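Local structure of alpha-fucosidase (Bifidobacterium bifidum, 2EAB) at residues A[75-80]-A[389-394]; A[395-400]-A[418-423]. The protein probably hydrolyses alpha-1,2-linked L-fucose as a glycoside hydrolase, and is represented here by the catalytic portion of a much longer protein. One frame throughout, in Å; residues are numbered along the deposited sequence.

Interaction 1: A[75-80]-A[389-394]; sequences NEETLW and ENSQLP. With CA (calcium ion), chain C.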
ATOM      1  N   ASN A  75       6.072 -18.019   1.117  1.00  6.66           N
ATOM      2  CA  ASN A  75       4.720 -17.534   0.857  1.00  6.37           C
ATOM      3  C   ASN A  75       4.358 -17.617  -0.613  1.00  6.50           C
ATOM      4  O   ASN A  75       5.216 -17.467  -1.494  1.00  6.79           O
ATOM      5  CB  ASN A  75       4.594 -16.059   1.250  1.00  6.80           C
ATOM      6  CG  ASN A  75       4.453 -15.850   2.739  1.00  6.49           C
ATOM      7  OD1 ASN A  75       3.375 -16.045   3.312  1.00  7.62           O
ATOM      8  ND2 ASN A  75       5.525 -15.425   3.369  1.00  5.33           N
ATOM      9  N   GLU A  76       3.071 -17.815  -0.873  1.00  6.36           N
ATOM     10  CA  GLU A  76       2.488 -17.525  -2.181  1.00  6.55           C
ATOM     11  C   GLU A  76       1.221 -16.693  -1.951  1.00  6.38           C
ATOM     12  O   GLU A  76       0.401 -17.014  -1.078  1.00  6.44           O
ATOM     13  CB  GLU A  76       2.191 -18.805  -2.968  1.00  7.12           C
ATOM     14  CG  GLU A  76       2.117 -18.610  -4.490  1.00  7.70           C
ATOM     15  CD  GLU A  76       0.736 -18.249  -5.017  1.00  7.04           C
ATOM     16  OE1 GLU A  76       0.636 -17.943  -6.235  1.00  7.49           O
ATOM     17  OE2 GLU A  76      -0.239 -18.282  -4.234  1.00  7.05           O
ATOM     18  N   GLU A  77       1.065 -15.646  -2.758  1.00  6.14           N
ATOM     19  CA  GLU A  77       0.073 -14.585  -2.528  1.00  6.03           C
ATOM     20  C   GLU A  77      -1.382 -15.048  -2.476  1.00  5.93           C
ATOM     21  O   GLU A  77      -2.219 -14.355  -1.900  1.00  5.93           O
ATOM     22  CB  GLU A  77       0.209 -13.494  -3.597  1.00  6.03           C
ATOM     23  CG  GLU A  77      -0.033 -14.030  -5.005  1.00  6.50           C
ATOM     24  CD  GLU A  77      -0.273 -12.979  -6.067  1.00  6.41           C
ATOM     25  OE1 GLU A  77      -0.266 -13.383  -7.251  1.00  6.77           O
ATOM     26  OE2 GLU A  77      -0.482 -11.788  -5.744  1.00  6.28           O
ATOM     27  N   THR A  78      -1.690 -16.183  -3.101  1.00  5.95           N
ATOM     28  CA  THR A  78      -3.080 -16.630  -3.184  1.00  6.02           C
ATOM     29  C   THR A  78      -3.471 -17.694  -2.163  1.00  6.03           C
ATOM     30  O   THR A  78      -4.587 -18.214  -2.228  1.00  6.24           O
ATOM     31  CB  THR A  78      -3.468 -17.129  -4.605  1.00  6.22           C
ATOM     32  OG1 THR A  78      -2.786 -18.356  -4.903  1.00  6.80           O
ATOM     33  CG2 THR A  78      -3.138 -16.088  -5.669  1.00  6.80           C
ATOM     34  N   LEU A  79      -2.581 -18.012  -1.221  1.00  5.79           N
ATOM     35  CA  LEU A  79      -2.891 -19.039  -0.224  1.00  6.06           C
ATOM     36  C   LEU A  79      -3.770 -18.435   0.862  1.00  5.75           C
ATOM     37  O   LEU A  79      -3.302 -17.996   1.914  1.00  5.98           O
ATOM     38  CB  LEU A  79      -1.627 -19.689   0.347  1.00  6.46           C
ATOM     39  CG  LEU A  79      -1.901 -21.030   1.045  1.00  6.73           C
ATOM     40  CD1 LEU A  79      -2.229 -22.129   0.033  1.00  7.05           C
ATOM     41  CD2 LEU A  79      -0.730 -21.442   1.903  1.00  7.43           C
ATOM     42  N   TRP A  80      -5.065 -18.424   0.560  1.00  5.84           N
ATOM     43  CA  TRP A  80      -6.089 -17.756   1.341  1.00  5.96           C
ATOM     44  C   TRP A  80      -7.192 -18.744   1.708  1.00  5.85           C
ATOM     45  O   TRP A  80      -7.757 -19.396   0.830  1.00  6.00           O
ATOM     46  CB  TRP A  80      -6.705 -16.643   0.483  1.00  6.93           C
ATOM     47  CG  TRP A  80      -6.155 -15.269   0.700  1.00  6.04           C
ATOM     48  CD1 TRP A  80      -5.094 -14.671   0.073  1.00  7.43           C
ATOM     49  CD2 TRP A  80      -6.690 -14.301   1.597  1.00  7.47           C
ATOM     50  NE1 TRP A  80      -4.940 -13.380   0.547  1.00  7.18           N
ATOM     51  CE2 TRP A  80      -5.910 -13.134   1.484  1.00  7.88           C
ATOM     52  CE3 TRP A  80      -7.772 -14.311   2.487  1.00  7.63           C
ATOM     53  CZ2 TRP A  80      -6.169 -11.987   2.244  1.00  7.83           C
ATOM     54  CZ3 TRP A  80      -8.031 -13.182   3.236  1.00  7.67           C
ATOM     55  CH2 TRP A  80      -7.230 -12.035   3.112  1.00  7.49           C
ATOM     56  N   GLU A 389       3.008  -6.233 -11.963  1.00  9.56           N
ATOM     57  CA  GLU A 389       1.949  -6.090 -12.972  1.00 10.74           C
ATOM     58  C   GLU A 389       1.134  -7.360 -13.120  1.00 10.55           C
ATOM     59  O   GLU A 389      -0.070  -7.298 -13.368  1.00 11.29           O
ATOM     60  CB  GLU A 389       2.532  -5.726 -14.338  1.00 11.31           C
ATOM     61  CG  GLU A 389       3.215  -4.387 -14.385  1.00 15.27           C
ATOM     62  CD  GLU A 389       4.136  -4.244 -15.581  1.00 18.92           C
ATOM     63  OE1 GLU A 389       3.624  -4.179 -16.720  1.00 21.11           O
ATOM     64  OE2 GLU A 389       5.374  -4.187 -15.374  1.00 19.39           O
ATOM     65  N   ASN A 390       1.791  -8.506 -12.969  1.00 10.39           N
ATOM     66  CA  ASN A 390       1.119  -9.784 -13.127  1.00 10.07           C
ATOM     67  C   ASN A 390       0.789 -10.505 -11.817  1.00  9.36           C
ATOM     68  O   ASN A 390       0.429 -11.680 -11.832  1.00  9.95           O
ATOM     69  CB  ASN A 390       1.901 -10.695 -14.080  1.00 10.43           C
ATOM     70  CG  ASN A 390       3.239 -11.135 -13.511  1.00 10.62           C
ATOM     71  OD1 ASN A 390       3.637 -10.740 -12.413  1.00 10.85           O
ATOM     72  ND2 ASN A 390       3.944 -11.963 -14.268  1.00 13.27           N
ATOM     73  N   SER A 391       0.887  -9.803 -10.689  1.00  8.31           N
ATOM     74  CA  SER A 391       0.380 -10.339  -9.425  1.00  7.84           C
ATOM     75  C   SER A 391      -1.114 -10.560  -9.533  1.00  7.13           C
ATOM     76  O   SER A 391      -1.830  -9.768 -10.161  1.00  7.46           O
ATOM     77  CB  SER A 391       0.632  -9.369  -8.271  1.00  7.54           C
ATOM     78  OG  SER A 391       2.006  -9.283  -7.953  1.00  7.44           O
ATOM     79  N   GLN A 392      -1.590 -11.628  -8.912  1.00  6.61           N
ATOM     80  CA  GLN A 392      -3.025 -11.859  -8.871  1.00  6.59           C
ATOM     81  C   GLN A 392      -3.732 -10.988  -7.841  1.00  6.37           C
ATOM     82  O   GLN A 392      -4.915 -10.702  -7.996  1.00  6.94           O
ATOM     83  CB  GLN A 392      -3.331 -13.332  -8.625  1.00  6.57           C
ATOM     84  CG  GLN A 392      -2.831 -14.235  -9.735  1.00  7.55           C
ATOM     85  CD  GLN A 392      -3.478 -15.591  -9.697  1.00  7.06           C
ATOM     86  OE1 GLN A 392      -4.639 -15.740 -10.060  1.00  8.47           O
ATOM     87  NE2 GLN A 392      -2.731 -16.590  -9.249  1.00  7.28           N
ATOM     88  N   LEU A 393      -3.009 -10.576  -6.802  1.00  6.23           N
ATOM     89  CA  LEU A 393      -3.567  -9.782  -5.714  1.00  6.01           C
ATOM     90  C   LEU A 393      -2.634  -8.625  -5.378  1.00  6.04           C
ATOM     91  O   LEU A 393      -1.423  -8.735  -5.565  1.00  5.92           O
ATOM     92  CB  LEU A 393      -3.801 -10.659  -4.476  1.00  6.01           C
ATOM     93  CG  LEU A 393      -4.928 -11.690  -4.628  1.00  6.19           C
ATOM     94  CD1 LEU A 393      -4.889 -12.724  -3.518  1.00  7.36           C
ATOM     95  CD2 LEU A 393      -6.299 -11.030  -4.708  1.00  7.10           C
ATOM     96  N   PRO A 394      -3.194  -7.514  -4.867  1.00  6.16           N
ATOM     97  CA  PRO A 394      -2.333  -6.418  -4.449  1.00  6.15           C
ATOM     98  C   PRO A 394      -1.599  -6.820  -3.178  1.00  5.68           C
ATOM     99  O   PRO A 394      -1.880  -7.885  -2.593  1.00  5.67           O
ATOM    100  CB  PRO A 394      -3.323  -5.280  -4.177  1.00  6.94           C
ATOM    101  CG  PRO A 394      -4.608  -5.945  -3.882  1.00  7.03           C
ATOM    102  CD  PRO A 394      -4.621  -7.235  -4.629  1.00  6.25           C
TER
HETATM  103 CA    CA C 899       0.758  -9.819  -4.424  1.00  8.30          CA
HETATM  104  O   HOH W   1      -0.129 -15.921  -8.081  1.00  7.83           O
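Glu77 reaches across to the loop of Gln392 and Leu393 and spends both carboxylate oxygens there. Its CB already passes 3.8 Å from the calcium ion. A first torsion of 61° tucks CG over the backbone, and from there the chain runs extended, carrying the carboxylate up to the opposing backbone. OE1 takes the amide hydrogen of Gln392 N at 2.8 Å, on its syn side and close to the carboxylate plane, in a nearly straight bond (160°). A water also donates to OE1 and to Glu76 OE1, and accepts from Gln392 NE2, so it bridges the two segments. OE2 does double duty: Leu393 N comes to it at 3.0 Å, 47° out of the carboxylate plane, and calcium binds it at 2.7 Å. Leu393 O holds the same ion at 2.7 Å, and Ser386 O is a further ligand. Ser391 OG turns instead to Gly57 O.

Beside this grip, Thr78 lays CG2 3.6 Å from Gln392 NE2 and sends OG1 back to Glu76 OE2 at 2.6 Å, the same hydroxyl bonding Thr282 OG1, while Leu393 CD1 packs obliquely at the Trp80 ring, 4.1 Å from its CD1. With alanine in place of this threonine, Glu76 OE2 and Thr282 OG1 would probably each lose a hydroxyl partner, and a gap would open beside the Gln392 amide. A carboxylate shared between calcium and two successive backbone amides makes this a buried metal site at a domain interface, joining the family 65-like N-terminal part to the family 95 catalytic part.

Interaction 2: A[395-400]-A[418-423]; sequences SNLQGI and DFHMNV. With EDO (1,2-ethanediol), chain D.
The amide oxygen OD1 of Asn396, whose CB rests 3.4 Å from Asp418 O, is gripped by two groups. Gln398 N donates to it at 2.8 Å with an angle of 156°, in the plane of the side-chain carbonyl, which makes an Asx turn; Ser417 OG is the second partner. A chi1 of 62° folds the amide back over its own main chain, within reach of Gln398 N. The same residues form a type I turn from Asn396 to Gly399, tied by hydrogen bonds in both directions between the backbones of its two end residues.

Across the contact the one hydrogen bond is backbone to backbone: Leu397 N gives its hydrogen to Asp418 O at 2.9 Å, noticeably bent at 137°. The Leu397 side chain then runs alongside Asp418, pointing the same way, so that CD1 comes 3.4 Å from OD1 of that carboxylate. Its other branch leans on the next residue but one, with CD2 3.8 Å from His420 CB. Phe419 packs against the start of the turn. Its CE2 corner lies 3.7 Å from Asn396 CB, approached obliquely, while Ser395 O meets the edge of the ring in its plane, also 3.7 Å from CE2.

Strand 419-420 pairs antiparallel with strand 486-487. Phe419 also meets the ring of Tyr447 on helix 442-450, whereas His420 is edge-to-face with Trp415. Val423 is the N-cap of helix 424-428, whose Asn428 bonds to Asn396 O, and Met421 packs against helix 507-520.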
ATOM      1  N   SER A 395      -0.668  -5.980  -2.745  1.00  5.72           N
ATOM      2  CA  SER A 395      -0.036  -6.179  -1.453  1.00  5.86           C
ATOM      3  C   SER A 395      -1.093  -6.176  -0.344  1.00  5.70           C
ATOM      4  O   SER A 395      -2.021  -5.367  -0.361  1.00  6.16           O
ATOM      5  CB  SER A 395       0.994  -5.085  -1.207  1.00  6.59           C
ATOM      6  OG  SER A 395       0.422  -3.817  -1.460  1.00  7.19           O
ATOM      7  N   ASN A 396      -0.960  -7.103   0.603  1.00  5.69           N
ATOM      8  CA  ASN A 396      -1.851  -7.156   1.763  1.00  5.47           C
ATOM      9  C   ASN A 396      -1.200  -6.443   2.962  1.00  5.42           C
ATOM     10  O   ASN A 396      -0.233  -5.692   2.785  1.00  5.69           O
ATOM     11  CB  ASN A 396      -2.308  -8.607   2.064  1.00  5.56           C
ATOM     12  CG  ASN A 396      -1.160  -9.547   2.403  1.00  5.82           C
ATOM     13  OD1 ASN A 396      -0.277  -9.215   3.191  1.00  5.76           O
ATOM     14  ND2 ASN A 396      -1.204 -10.756   1.840  1.00  6.38           N
ATOM     15  N   LEU A 397      -1.728  -6.634   4.168  1.00  5.12           N
ATOM     16  CA  LEU A 397      -1.180  -5.952   5.346  1.00  5.38           C
ATOM     17  C   LEU A 397       0.298  -6.261   5.584  1.00  5.41           C
ATOM     18  O   LEU A 397       0.972  -5.520   6.306  1.00  5.86           O
ATOM     19  CB  LEU A 397      -1.962  -6.310   6.614  1.00  5.45           C
ATOM     20  CG  LEU A 397      -3.316  -5.648   6.854  1.00  5.49           C
ATOM     21  CD1 LEU A 397      -3.925  -6.212   8.119  1.00  5.81           C
ATOM     22  CD2 LEU A 397      -3.178  -4.134   6.961  1.00  6.22           C
ATOM     23  N   GLN A 398       0.785  -7.349   4.987  1.00  5.45           N
ATOM     24  CA  GLN A 398       2.168  -7.786   5.140  1.00  5.74           C
ATOM     25  C   GLN A 398       2.886  -7.921   3.799  1.00  5.90           C
ATOM     26  O   GLN A 398       3.945  -8.543   3.714  1.00  5.89           O
ATOM     27  CB  GLN A 398       2.229  -9.090   5.953  1.00  5.73           C
ATOM     28  CG  GLN A 398       1.723  -8.880   7.374  1.00  6.12           C
ATOM     29  CD  GLN A 398       1.777 -10.115   8.257  1.00  5.88           C
ATOM     30  OE1 GLN A 398       2.574 -11.031   8.038  1.00  7.39           O
ATOM     31  NE2 GLN A 398       0.950 -10.125   9.290  1.00  5.02           N
ATOM     32  N   GLY A 399       2.325  -7.290   2.767  1.00  6.06           N
ATOM     33  CA  GLY A 399       2.862  -7.393   1.416  1.00  6.34           C
ATOM     34  C   GLY A 399       2.483  -8.751   0.868  1.00  5.94           C
ATOM     35  O   GLY A 399       1.361  -8.947   0.393  1.00  6.06           O
ATOM     36  N   ILE A 400       3.441  -9.676   0.930  1.00  6.01           N
ATOM     37  CA  ILE A 400       3.193 -11.098   0.711  1.00  6.31           C
ATOM     38  C   ILE A 400       3.869 -11.976   1.775  1.00  6.21           C
ATOM     39  O   ILE A 400       3.804 -13.204   1.681  1.00  6.56           O
ATOM     40  CB  ILE A 400       3.664 -11.599  -0.700  1.00  6.47           C
ATOM     41  CG1 ILE A 400       5.164 -11.342  -0.925  1.00  6.67           C
ATOM     42  CG2 ILE A 400       2.787 -11.037  -1.808  1.00  7.15           C
ATOM     43  CD1 ILE A 400       5.725 -12.039  -2.150  1.00  7.23           C
ATOM     44  N   ASP A 418      -4.783  -9.180   5.968  1.00  5.47           N
ATOM     45  CA  ASP A 418      -5.808  -9.047   4.943  1.00  5.30           C
ATOM     46  C   ASP A 418      -5.663  -7.776   4.096  1.00  5.34           C
ATOM     47  O   ASP A 418      -4.599  -7.145   4.062  1.00  5.56           O
ATOM     48  CB  ASP A 418      -7.216  -9.189   5.574  1.00  5.76           C
ATOM     49  CG  ASP A 418      -7.608  -8.010   6.462  1.00  5.62           C
ATOM     50  OD1 ASP A 418      -6.847  -7.027   6.510  1.00  5.84           O
ATOM     51  OD2 ASP A 418      -8.687  -8.057   7.096  1.00  5.76           O
ATOM     52  N   PHE A 419      -6.733  -7.433   3.389  1.00  5.17           N
ATOM     53  CA  PHE A 419      -6.835  -6.171   2.666  1.00  5.32           C
ATOM     54  C   PHE A 419      -7.688  -5.246   3.529  1.00  5.53           C
ATOM     55  O   PHE A 419      -8.912  -5.389   3.594  1.00  5.61           O
ATOM     56  CB  PHE A 419      -7.410  -6.407   1.265  1.00  5.97           C
ATOM     57  CG  PHE A 419      -6.622  -7.415   0.480  1.00  5.99           C
ATOM     58  CD1 PHE A 419      -7.104  -8.708   0.303  1.00  6.31           C
ATOM     59  CD2 PHE A 419      -5.361  -7.091  -0.028  1.00  6.39           C
ATOM     60  CE1 PHE A 419      -6.362  -9.655  -0.395  1.00  7.63           C
ATOM     61  CE2 PHE A 419      -4.614  -8.037  -0.732  1.00  7.72           C
ATOM     62  CZ  PHE A 419      -5.118  -9.323  -0.913  1.00  7.91           C
ATOM     63  N   HIS A 420      -7.024  -4.330   4.236  1.00  5.68           N
ATOM     64  CA  HIS A 420      -7.682  -3.447   5.197  1.00  5.56           C
ATOM     65  C   HIS A 420      -7.868  -2.103   4.521  1.00  5.31           C
ATOM     66  O   HIS A 420      -6.914  -1.330   4.384  1.00  5.51           O
ATOM     67  CB  HIS A 420      -6.853  -3.287   6.480  1.00  6.11           C
ATOM     68  CG  HIS A 420      -7.500  -3.878   7.692  1.00  5.88           C
ATOM     69  ND1 HIS A 420      -8.030  -3.128   8.722  1.00  7.67           N
ATOM     70  CD2 HIS A 420      -7.705  -5.170   8.028  1.00  4.52           C
ATOM     71  CE1 HIS A 420      -8.526  -3.940   9.639  1.00  5.16           C
ATOM     72  NE2 HIS A 420      -8.348  -5.185   9.239  1.00  8.46           N
ATOM     73  N   MET A 421      -9.094  -1.832   4.091  1.00  5.44           N
ATOM     74  CA  MET A 421      -9.340  -0.816   3.074  1.00  5.88           C
ATOM     75  C   MET A 421      -9.860   0.506   3.637  1.00  5.92           C
ATOM     76  O   MET A 421     -10.527   1.264   2.937  1.00  6.03           O
ATOM     77  CB  MET A 421     -10.271  -1.393   1.999  1.00  6.18           C
ATOM     78  CG  MET A 421     -10.122  -0.766   0.622  1.00  6.94           C
ATOM     79  SD  MET A 421     -10.953  -1.729  -0.646  1.00  6.66           S
ATOM     80  CE  MET A 421     -12.664  -1.316  -0.307  1.00  7.02           C
ATOM     81  N   ASN A 422      -9.522   0.805   4.887  1.00  6.04           N
ATOM     82  CA  ASN A 422      -9.872   2.100   5.469  1.00  6.29           C
ATOM     83  C   ASN A 422      -8.644   2.820   6.033  1.00  6.14           C
ATOM     84  O   ASN A 422      -8.709   3.454   7.086  1.00  6.24           O
ATOM     85  CB  ASN A 422     -10.997   1.965   6.507  1.00  6.85           C
ATOM     86  CG  ASN A 422     -11.869   3.217   6.605  1.00  6.58           C
ATOM     87  OD1 ASN A 422     -11.843   4.090   5.734  1.00  6.25           O
ATOM     88  ND2 ASN A 422     -12.654   3.303   7.671  1.00  7.12           N
ATOM     89  N   VAL A 423      -7.533   2.660   5.308  1.00  6.05           N
ATOM     90  CA  VAL A 423      -6.278   3.437   5.371  1.00  6.20           C
ATOM     91  C   VAL A 423      -5.093   2.580   4.928  1.00  5.97           C
ATOM     92  O   VAL A 423      -4.170   3.087   4.291  1.00  5.75           O
ATOM     93  CB  VAL A 423      -5.968   4.135   6.741  1.00  6.48           C
ATOM     94  CG1 VAL A 423      -5.656   3.125   7.847  1.00  7.05           C
ATOM     95  CG2 VAL A 423      -4.812   5.134   6.590  1.00  7.12           C
TER
HETATM   96  C1  EDO D4804      -9.282   6.794   8.342  1.00 29.74           C
HETATM   97  O1  EDO D4804      -8.820   7.161   9.736  1.00 30.59           O
HETATM   98  C2  EDO D4804     -10.393   5.690   8.551  1.00 30.60           C
HETATM   99  O2  EDO D4804      -9.733   4.440   9.056  1.00 27.98           O

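In the fold
From the N terminus, the chain leaves strand 69-76 of the N-terminal beta part and runs through the rest of that part and helix 365-386 before interaction 1 closes a loop of 308 residues. Residue 395 follows directly, and after only 17 intervening residues, none helical or in a strand, interaction 2 closes a much shorter loop. The two loops come in series, neither crossing nor enclosing the other. Their centres are about 12 Å apart, yet they touch: Trp80 CZ2 lies 3.5 Å from Phe419 CE1, and Pro394 O approaches the same ring. The long-range contact thus fastens the beta part to the catalytic part, and the local one carries that junction inward toward helix 424-428.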